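Local coordinates for peptidoglycan-recognition protein SD (PDB 2RKQ) that recognises bacterial peptidoglycan and activates the Toll pathway of innate immunity in the fruit fly, at residues A[109-113]-A[114-118]; A[65-68]-A[69-72]; A[152-155]-A[156-160]. All coordinates share one frame; numbering follows the deposited sequence.

Contact 1. Residues A[109-113]-A[114-118]; sequences RAPNK and EALDA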
ATOM      1  N   ARG A 109      -7.336  12.251  10.936  1.00 18.30           N
ATOM      2  CA  ARG A 109      -8.256  11.236  11.386  1.00 18.83           C
ATOM      3  C   ARG A 109      -7.773   9.891  10.873  1.00 17.18           C
ATOM      4  O   ARG A 109      -7.083   9.827   9.843  1.00 16.56           O
ATOM      5  CB  ARG A 109      -9.674  11.539  10.894  1.00 19.21           C
ATOM      6  CG  ARG A 109      -9.900  11.328   9.418  1.00 23.23           C
ATOM      7  CD  ARG A 109     -11.339  11.688   9.013  1.00 23.74           C
ATOM      8  NE  ARG A 109     -12.342  10.770   9.558  1.00 32.18           N
ATOM      9  CZ  ARG A 109     -13.649  11.021   9.593  1.00 35.14           C
ATOM     10  NH1 ARG A 109     -14.126  12.171   9.116  1.00 36.82           N
ATOM     11  NH2 ARG A 109     -14.482  10.125  10.110  1.00 37.71           N
ATOM     12  N   ALA A 110      -8.118   8.839  11.605  1.00 16.18           N
ATOM     13  CA  ALA A 110      -7.778   7.462  11.230  1.00 15.97           C
ATOM     14  C   ALA A 110      -8.633   6.981  10.069  1.00 15.44           C
ATOM     15  O   ALA A 110      -9.750   7.474   9.865  1.00 15.54           O
ATOM     16  CB  ALA A 110      -7.971   6.534  12.422  1.00 16.36           C
ATOM     17  N   PRO A 111      -8.123   5.994   9.303  1.00 14.16           N
ATOM     18  CA  PRO A 111      -8.972   5.299   8.347  1.00 14.29           C
ATOM     19  C   PRO A 111     -10.160   4.643   9.063  1.00 14.42           C
ATOM     20  O   PRO A 111     -10.119   4.441  10.295  1.00 15.10           O
ATOM     21  CB  PRO A 111      -8.053   4.204   7.791  1.00 14.08           C
ATOM     22  CG  PRO A 111      -6.649   4.740   7.998  1.00 14.28           C
ATOM     23  CD  PRO A 111      -6.739   5.470   9.304  1.00 14.14           C
ATOM     24  N   ASN A 112     -11.178   4.303   8.279  1.00 14.85           N
ATOM     25  CA  ASN A 112     -12.354   3.580   8.764  1.00 15.25           C
ATOM     26  C   ASN A 112     -11.950   2.229   9.344  1.00 15.09           C
ATOM     27  O   ASN A 112     -10.976   1.623   8.894  1.00 13.89           O
ATOM     28  CB  ASN A 112     -13.338   3.355   7.604  1.00 16.01           C
ATOM     29  CG  ASN A 112     -13.885   4.651   7.031  1.00 18.27           C
ATOM     30  OD1 ASN A 112     -13.865   5.701   7.683  1.00 22.20           O
ATOM     31  ND2 ASN A 112     -14.401   4.581   5.819  1.00 20.52           N
ATOM     32  N   LYS A 113     -12.716   1.737  10.312  1.00 14.95           N
ATOM     33  CA  LYS A 113     -12.440   0.430  10.901  1.00 15.91           C
ATOM     34  C   LYS A 113     -12.336  -0.658   9.841  1.00 14.63           C
ATOM     35  O   LYS A 113     -11.449  -1.513   9.927  1.00 14.54           O
ATOM     36  CB  LYS A 113     -13.500   0.040  11.946  1.00 16.84           C
ATOM     37  CG  LYS A 113     -13.394  -1.414  12.411  1.00 18.99           C
ATOM     38  CD  LYS A 113     -14.501  -1.787  13.364  1.00 19.58           C
ATOM     39  CE  LYS A 113     -14.292  -3.171  13.922  1.00 20.97           C
ATOM     40  NZ  LYS A 113     -14.562  -4.254  12.938  1.00 21.00           N
ATOM     41  N   GLU A 114     -13.229  -0.643   8.849  1.00 14.07           N
ATOM     42  CA  GLU A 114     -13.209  -1.676   7.810  1.00 14.45           C
ATOM     43  C   GLU A 114     -11.889  -1.670   7.056  1.00 13.62           C
ATOM     44  O   GLU A 114     -11.389  -2.718   6.677  1.00 13.70           O
ATOM     45  CB  GLU A 114     -14.351  -1.499   6.826  1.00 16.14           C
ATOM     46  CG  GLU A 114     -15.697  -1.846   7.407  1.00 19.87           C
ATOM     47  CD  GLU A 114     -16.225  -0.730   8.257  1.00 24.05           C
ATOM     48  OE1 GLU A 114     -15.762   0.430   8.069  1.00 25.30           O
ATOM     49  OE2 GLU A 114     -17.103  -1.010   9.113  1.00 26.24           O
ATOM     50  N   ALA A 115     -11.329  -0.488   6.835  1.00 12.60           N
ATOM     51  CA  ALA A 115     -10.042  -0.381   6.153  1.00 11.81           C
ATOM     52  C   ALA A 115      -8.921  -0.901   7.024  1.00 11.62           C
ATOM     53  O   ALA A 115      -8.051  -1.630   6.557  1.00 12.31           O
ATOM     54  CB  ALA A 115      -9.772   1.045   5.750  1.00 11.77           C
ATOM     55  N   LEU A 116      -8.946  -0.543   8.299  1.00 11.62           N
ATOM     56  CA  LEU A 116      -7.928  -1.047   9.223  1.00 11.43           C
ATOM     57  C   LEU A 116      -8.008  -2.550   9.361  1.00 11.32           C
ATOM     58  O   LEU A 116      -6.974  -3.210   9.361  1.00 11.86           O
ATOM     59  CB  LEU A 116      -8.051  -0.383  10.600  1.00 12.34           C
ATOM     60  CG  LEU A 116      -7.849   1.129  10.601  1.00 12.38           C
ATOM     61  CD1 LEU A 116      -8.339   1.692  11.914  1.00 14.05           C
ATOM     62  CD2 LEU A 116      -6.391   1.430  10.446  1.00 13.13           C
ATOM     63  N   ASP A 117      -9.224  -3.089   9.485  1.00 11.29           N
ATOM     64  CA  ASP A 117      -9.387  -4.550   9.548  1.00 11.17           C
ATOM     65  C   ASP A 117      -8.812  -5.197   8.301  1.00 11.14           C
ATOM     66  O   ASP A 117      -8.105  -6.190   8.380  1.00 12.76           O
ATOM     67  CB  ASP A 117     -10.851  -4.945   9.639  1.00 11.91           C
ATOM     68  CG  ASP A 117     -11.467  -4.636  10.983  1.00 13.40           C
ATOM     69  OD1 ASP A 117     -10.737  -4.337  11.970  1.00 15.78           O
ATOM     70  OD2 ASP A 117     -12.706  -4.718  11.040  1.00 16.02           O
ATOM     71  N   ALA A 118      -9.137  -4.623   7.145  1.00 11.47           N
ATOM     72  CA  ALA A 118      -8.681  -5.139   5.862  1.00 11.10           C
ATOM     73  C   ALA A 118      -7.145  -5.181   5.802  1.00 11.26           C
ATOM     74  O   ALA A 118      -6.561  -6.177   5.339  1.00 11.28           O
ATOM     75  CB  ALA A 118      -9.248  -4.287   4.732  1.00 10.96           C
TER

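Contact 2. Residues A[65-68]-A[69-72]; sequences IGYH and YLIG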
ATOM      1  N   ILE A  65       1.064   2.028 -10.974  1.00 10.40           N
ATOM      2  CA  ILE A  65       0.718   2.459  -9.623  1.00 10.88           C
ATOM      3  C   ILE A  65       1.816   1.966  -8.672  1.00 10.65           C
ATOM      4  O   ILE A  65       2.353   0.885  -8.856  1.00 11.13           O
ATOM      5  CB  ILE A  65      -0.683   1.936  -9.240  1.00 10.74           C
ATOM      6  CG1 ILE A  65      -1.249   2.712  -8.054  1.00 11.51           C
ATOM      7  CG2 ILE A  65      -0.712   0.380  -9.131  1.00 12.25           C
ATOM      8  CD1 ILE A  65      -2.751   2.488  -7.918  1.00 11.49           C
ATOM      9  N   GLY A  66       2.172   2.777  -7.681  1.00 11.02           N
ATOM     10  CA  GLY A  66       3.421   2.559  -6.951  1.00  9.88           C
ATOM     11  C   GLY A  66       3.403   1.512  -5.865  1.00 10.30           C
ATOM     12  O   GLY A  66       4.449   1.121  -5.353  1.00 11.31           O
ATOM     13  N   TYR A  67       2.203   1.082  -5.494  1.00  9.95           N
ATOM     14  CA  TYR A  67       2.000   0.199  -4.343  1.00 10.12           C
ATOM     15  C   TYR A  67       1.578  -1.192  -4.762  1.00 10.31           C
ATOM     16  O   TYR A  67       1.087  -1.406  -5.883  1.00 10.68           O
ATOM     17  CB  TYR A  67       0.929   0.811  -3.422  1.00 10.87           C
ATOM     18  CG  TYR A  67       1.375   2.134  -2.872  1.00 10.54           C
ATOM     19  CD1 TYR A  67       0.886   3.321  -3.375  1.00 12.02           C
ATOM     20  CD2 TYR A  67       2.323   2.190  -1.862  1.00 11.58           C
ATOM     21  CE1 TYR A  67       1.337   4.523  -2.882  1.00 12.16           C
ATOM     22  CE2 TYR A  67       2.787   3.383  -1.377  1.00 13.38           C
ATOM     23  CZ  TYR A  67       2.284   4.543  -1.875  1.00 12.76           C
ATOM     24  OH  TYR A  67       2.768   5.723  -1.353  1.00 16.33           O
ATOM     25  N   HIS A  68       1.778  -2.147  -3.848  1.00  9.75           N
ATOM     26  CA  HIS A  68       1.334  -3.518  -4.059  1.00  9.54           C
ATOM     27  C   HIS A  68      -0.129  -3.719  -3.752  1.00  9.63           C
ATOM     28  O   HIS A  68      -0.796  -4.542  -4.401  1.00  9.98           O
ATOM     29  CB  HIS A  68       2.188  -4.476  -3.240  1.00  9.85           C
ATOM     30  CG  HIS A  68       3.638  -4.313  -3.531  1.00 10.15           C
ATOM     31  ND1 HIS A  68       4.249  -4.856  -4.638  1.00 13.75           N
ATOM     32  CD2 HIS A  68       4.576  -3.563  -2.912  1.00  8.15           C
ATOM     33  CE1 HIS A  68       5.515  -4.473  -4.666  1.00  8.63           C
ATOM     34  NE2 HIS A  68       5.738  -3.694  -3.625  1.00 14.02           N
ATOM     35  N   TYR A  69      -0.622  -2.995  -2.742  1.00  9.81           N
ATOM     36  CA  TYR A  69      -2.029  -3.062  -2.376  1.00 10.38           C
ATOM     37  C   TYR A  69      -2.472  -1.695  -1.927  1.00 10.15           C
ATOM     38  O   TYR A  69      -1.680  -0.943  -1.344  1.00 10.30           O
ATOM     39  CB  TYR A  69      -2.228  -4.008  -1.205  1.00 11.24           C
ATOM     40  CG  TYR A  69      -1.950  -5.453  -1.506  1.00 10.82           C
ATOM     41  CD1 TYR A  69      -0.776  -6.069  -1.042  1.00 10.67           C
ATOM     42  CD2 TYR A  69      -2.862  -6.218  -2.226  1.00 11.71           C
ATOM     43  CE1 TYR A  69      -0.512  -7.416  -1.314  1.00 10.19           C
ATOM     44  CE2 TYR A  69      -2.618  -7.568  -2.488  1.00 12.48           C
ATOM     45  CZ  TYR A  69      -1.445  -8.158  -2.012  1.00 11.85           C
ATOM     46  OH  TYR A  69      -1.185  -9.491  -2.262  1.00 14.29           O
ATOM     47  N   LEU A  70      -3.739  -1.381  -2.184  1.00 10.48           N
ATOM     48  CA  LEU A  70      -4.348  -0.143  -1.688  1.00 10.95           C
ATOM     49  C   LEU A  70      -5.647  -0.490  -1.015  1.00 10.84           C
ATOM     50  O   LEU A  70      -6.307  -1.450  -1.393  1.00 11.35           O
ATOM     51  CB  LEU A  70      -4.590   0.850  -2.828  1.00 12.12           C
ATOM     52  CG  LEU A  70      -3.261   1.369  -3.391  1.00 13.26           C
ATOM     53  CD1 LEU A  70      -2.853   0.554  -4.632  1.00 15.83           C
ATOM     54  CD2 LEU A  70      -3.335   2.849  -3.685  1.00 16.52           C
ATOM     55  N   ILE A  71      -6.012   0.299  -0.020  1.00 10.39           N
ATOM     56  CA  ILE A  71      -7.180  -0.018   0.792  1.00 11.57           C
ATOM     57  C   ILE A  71      -8.154   1.149   0.788  1.00 10.69           C
ATOM     58  O   ILE A  71      -7.821   2.255   1.205  1.00 11.01           O
ATOM     59  CB  ILE A  71      -6.786  -0.372   2.232  1.00 11.54           C
ATOM     60  CG1 ILE A  71      -5.710  -1.481   2.232  1.00 14.58           C
ATOM     61  CG2 ILE A  71      -8.024  -0.833   3.002  1.00 12.66           C
ATOM     62  CD1 ILE A  71      -5.220  -1.844   3.596  1.00 16.05           C
ATOM     63  N   GLY A  72      -9.341   0.898   0.245  1.00 11.14           N
ATOM     64  CA  GLY A  72     -10.341   1.957   0.152  1.00 11.57           C
ATOM     65  C   GLY A  72     -11.069   2.149   1.457  1.00 11.50           C
ATOM     66  O   GLY A  72     -11.058   1.279   2.335  1.00 11.80           O
TER

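Contact 3. Residues A[152-155]-A[156-160]; sequences EALY and ALIQQ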
ATOM      1  N   GLU A 152      -0.259  11.376  10.493  1.00 13.44           N
ATOM      2  CA  GLU A 152      -0.048  11.178  11.923  1.00 14.10           C
ATOM      3  C   GLU A 152      -1.001  10.166  12.552  1.00 13.65           C
ATOM      4  O   GLU A 152      -0.576   9.322  13.350  1.00 14.02           O
ATOM      5  CB  GLU A 152      -0.166  12.501  12.688  0.50 14.13           C
ATOM      6  CG  GLU A 152       0.880  13.545  12.351  0.50 15.20           C
ATOM      7  CD  GLU A 152       2.300  13.145  12.728  0.50 16.03           C
ATOM      8  OE1 GLU A 152       3.229  13.598  12.028  0.50 18.84           O
ATOM      9  OE2 GLU A 152       2.503  12.400  13.721  0.50 16.18           O
ATOM     10  N   ALA A 153      -2.290  10.249  12.211  1.00 13.09           N
ATOM     11  CA  ALA A 153      -3.283   9.417  12.884  1.00 13.05           C
ATOM     12  C   ALA A 153      -3.104   7.958  12.517  1.00 13.25           C
ATOM     13  O   ALA A 153      -3.188   7.068  13.369  1.00 14.31           O
ATOM     14  CB  ALA A 153      -4.705   9.880  12.547  1.00 13.22           C
ATOM     15  N   LEU A 154      -2.846   7.713  11.235  1.00 12.15           N
ATOM     16  CA  LEU A 154      -2.646   6.341  10.807  1.00 12.08           C
ATOM     17  C   LEU A 154      -1.295   5.803  11.291  1.00 11.85           C
ATOM     18  O   LEU A 154      -1.191   4.650  11.724  1.00 13.37           O
ATOM     19  CB  LEU A 154      -2.802   6.248   9.288  1.00 12.02           C
ATOM     20  CG  LEU A 154      -2.486   4.894   8.654  1.00 12.92           C
ATOM     21  CD1 LEU A 154      -3.236   3.728   9.323  1.00 13.16           C
ATOM     22  CD2 LEU A 154      -2.849   4.969   7.191  1.00 12.46           C
ATOM     23  N   TYR A 155      -0.269   6.639  11.245  1.00 12.08           N
ATOM     24  CA  TYR A 155       1.036   6.226  11.762  1.00 12.70           C
ATOM     25  C   TYR A 155       0.959   5.816  13.228  1.00 13.72           C
ATOM     26  O   TYR A 155       1.502   4.783  13.607  1.00 13.07           O
ATOM     27  CB  TYR A 155       2.075   7.324  11.578  1.00 13.40           C
ATOM     28  CG  TYR A 155       3.468   6.896  11.961  1.00 13.38           C
ATOM     29  CD1 TYR A 155       4.111   7.482  13.052  1.00 14.55           C
ATOM     30  CD2 TYR A 155       4.128   5.882  11.262  1.00 14.86           C
ATOM     31  CE1 TYR A 155       5.396   7.095  13.412  1.00 14.85           C
ATOM     32  CE2 TYR A 155       5.415   5.492  11.614  1.00 15.46           C
ATOM     33  CZ  TYR A 155       6.030   6.104  12.694  1.00 15.74           C
ATOM     34  OH  TYR A 155       7.306   5.718  13.048  1.00 16.85           O
ATOM     35  N   ALA A 156       0.215   6.576  14.025  1.00 14.67           N
ATOM     36  CA  ALA A 156       0.074   6.254  15.457  1.00 14.44           C
ATOM     37  C   ALA A 156      -0.546   4.879  15.671  1.00 14.20           C
ATOM     38  O   ALA A 156      -0.198   4.156  16.619  1.00 14.70           O
ATOM     39  CB  ALA A 156      -0.760   7.294  16.136  1.00 15.31           C
ATOM     40  N   LEU A 157      -1.475   4.523  14.789  1.00 13.56           N
ATOM     41  CA  LEU A 157      -2.131   3.230  14.866  1.00 13.50           C
ATOM     42  C   LEU A 157      -1.173   2.103  14.483  1.00 14.09           C
ATOM     43  O   LEU A 157      -1.054   1.105  15.214  1.00 13.87           O
ATOM     44  CB  LEU A 157      -3.386   3.200  13.981  1.00 13.94           C
ATOM     45  CG  LEU A 157      -4.554   4.088  14.403  1.00 15.29           C
ATOM     46  CD1 LEU A 157      -5.655   3.986  13.341  1.00 16.30           C
ATOM     47  CD2 LEU A 157      -5.077   3.680  15.792  1.00 16.71           C
ATOM     48  N   ILE A 158      -0.481   2.262  13.351  1.00 13.98           N
ATOM     49  CA  ILE A 158       0.377   1.171  12.882  1.00 14.82           C
ATOM     50  C   ILE A 158       1.538   0.927  13.847  1.00 14.58           C
ATOM     51  O   ILE A 158       2.009  -0.196  13.974  1.00 13.82           O
ATOM     52  CB  ILE A 158       0.861   1.338  11.408  1.00 14.93           C
ATOM     53  CG1 ILE A 158       1.842   2.487  11.256  1.00 18.30           C
ATOM     54  CG2 ILE A 158      -0.318   1.517  10.481  1.00 16.68           C
ATOM     55  CD1 ILE A 158       3.245   2.055  10.978  1.00 23.26           C
ATOM     56  N   GLN A 159       1.982   1.967  14.555  1.00 14.17           N
ATOM     57  CA  GLN A 159       3.043   1.752  15.548  1.00 14.73           C
ATOM     58  C   GLN A 159       2.615   0.769  16.622  1.00 14.70           C
ATOM     59  O   GLN A 159       3.456   0.227  17.346  1.00 14.64           O
ATOM     60  CB  GLN A 159       3.420   3.059  16.233  1.00 14.64           C
ATOM     61  CG  GLN A 159       4.176   4.033  15.363  1.00 15.92           C
ATOM     62  CD  GLN A 159       4.609   5.236  16.146  1.00 17.11           C
ATOM     63  OE1 GLN A 159       5.806   5.438  16.390  1.00 19.49           O
ATOM     64  NE2 GLN A 159       3.651   6.026  16.577  1.00 16.29           N
ATOM     65  N   GLN A 160       1.309   0.587  16.777  1.00 14.58           N
ATOM     66  CA  GLN A 160       0.800  -0.335  17.783  1.00 15.67           C
ATOM     67  C   GLN A 160       0.621  -1.760  17.277  1.00 14.27           C
ATOM     68  O   GLN A 160       0.344  -2.673  18.072  1.00 15.34           O
ATOM     69  CB  GLN A 160      -0.552   0.123  18.348  1.00 15.78           C
ATOM     70  CG  GLN A 160      -0.567   1.552  18.838  1.00 17.93           C
ATOM     71  CD  GLN A 160      -1.971   2.074  19.179  1.00 20.57           C
ATOM     72  OE1 GLN A 160      -2.111   3.010  19.970  1.00 30.32           O
ATOM     73  NE2 GLN A 160      -3.005   1.486  18.579  1.00 27.39           N
TER
HETATM   74  O   HOH W   1       8.651   6.793  14.933  1.00 26.72           O

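Contact 1. Residues A[109-113]-A[114-118]
Asn112 stands at the N-cap of helix 113-128, and its carbonyl oxygen accepts the first helical hydrogen bond, from Leu116 N at 3.0 Å, and a weak second one from Ala115 N, while one residue on Asp117 N reaches Lys113 O at 2.8 Å in a nearly straight bond (N-H...O 170°). Lys113 and Asp117 meet again through their side chains. Lys113 sets CG anti to the backbone N (chi1 170°), runs extended along the surface and bends only at its last torsion (-73°), which brings NZ to Asp117 OD2 at 2.7 Å. This salt bridge uses the syn lone pair of OD2 and spans a single helical turn in the i to i+4 spacing; the carboxylate near the N-terminal end of the helix would also be expected to interact favourably with the helix dipole. Asn112 makes no capping bond with its side chain; its ND2 is hydrogen-bonded to Gly73 O instead, linking the start of the helix to the loop after strand 69-71. This is the entry to one of the helices packed on the central mixed sheet of the amidase-type recognition domain. On the inward side, Pro111 CB lies 4.1 Å from Ala115 CB. The proline ring and the Leu116 side chain cross at about a right angle, with Pro111 CG 4.1 Å from Leu116 CD2. Phe102 of strand 97-102 touches Pro111, Ala115 and Leu116 alike, and Leu154 of helix 152-158 touches Pro111 and Leu116.

Contact 2. Residues A[65-68]-A[69-72]
Ile65 and Leu70 reach toward each other tip to tip, their CD1 atoms 3.8 Å apart, across the bend by which the chain enters strand 69-71. Ile65 brings its longer branch there by a stretched conformation: CG1 stands opposite the backbone N (chi1 -162°) and CD1 carries the line on. Leu70 comes from the strand with CG beside its own backbone N and chi2 at 96°, well off the usual staggered values, a turn that lets CD1 touch two partners. The second of these is Tyr67, whose CB lies 4.0 Å from Leu70 CD1, while the tyrosine ring itself leads off to meet Phe89. Tyr69 is directed elsewhere. Its ring sits with one face against the preceding peptide, His68 O lying 3.2 Å from Tyr69 CG; the hydroxyl at the far end is hydrogen-bonded to Gln131. His68 swings its imidazole away from Tyr69, and ND1 makes weak hydrogen bonds to the backbone oxygens of Arg81 and Ser82. Met49 of helix 42-58 touches both Ile65 and Leu70, whereas Leu122 of helix 113-128 touches Tyr69. Leu70 and Tyr69 thus serve layers on opposite faces of the strand, as befits an inner strand of the mixed beta sheet, sandwiched between helices, of the peptidoglycan-recognition (amidase 2) fold.

Contact 3. Residues A[152-155]-A[156-160]
Tyr155 and Gln159, one helical turn apart, stack flat group on flat group, ring and amide planes only 24° from parallel. The methylene Gln159 CG lies over one ring face, 4.0 Å from the centroid of the Tyr155 ring, in a CH-pi contact displaced toward the rim, and Gln159 CD comes to 3.4 Å from Tyr155 CE1. Tyr155 points CG away from its backbone N (chi1 -174°), which sends the ring outward from the helix, where the Gln159 side chain can lie against its face. Apolar contacts follow: Ile158 CD1 meets Tyr155 CD2 at 3.9 Å, and Leu154 CD1 meets Ile158 CG2 at 3.8 Å. Among the polar bonds, Gln159 N to Tyr155 O (3.0 Å) joins the stacked pair through the backbone, and a water in the ring plane, 2.6 Å from Tyr155 OH, donates a weak bond to Gln159 OE1. With an alanine in place of Tyr155, the amide of Gln159 would probably lose the ring it lies on and be set freer to turn, and the water its phenolic partner. Around the helix, Leu154 and Leu157 pack on Leu116 of helix 113-128, while Ile158 and Gln159 touch Trp164 in the loop that follows.

From the N terminus, contact 2 comes first, carrying the loop after helix 42-58 into strand 69-71, its centre about 4 Å from the centre of the chain. Contact 1 then takes the loop after strand 97-102 into helix 113-128, and contact 3 lies within helix 152-158. Each is continuous in sequence, so they follow in series and none nests in or crosses another. Contacts 1 and 2 touch where Ala115 and Ala118 rest on Ile71, laying the helix on the sheet. Residues 109-111 also meet helix 152-158, Ala110 CB lying 3.6 Å from Leu157 CD1. Contacts 2 and 3 do not touch, their nearest atoms being about 8 Å apart; contact 1 bridges them.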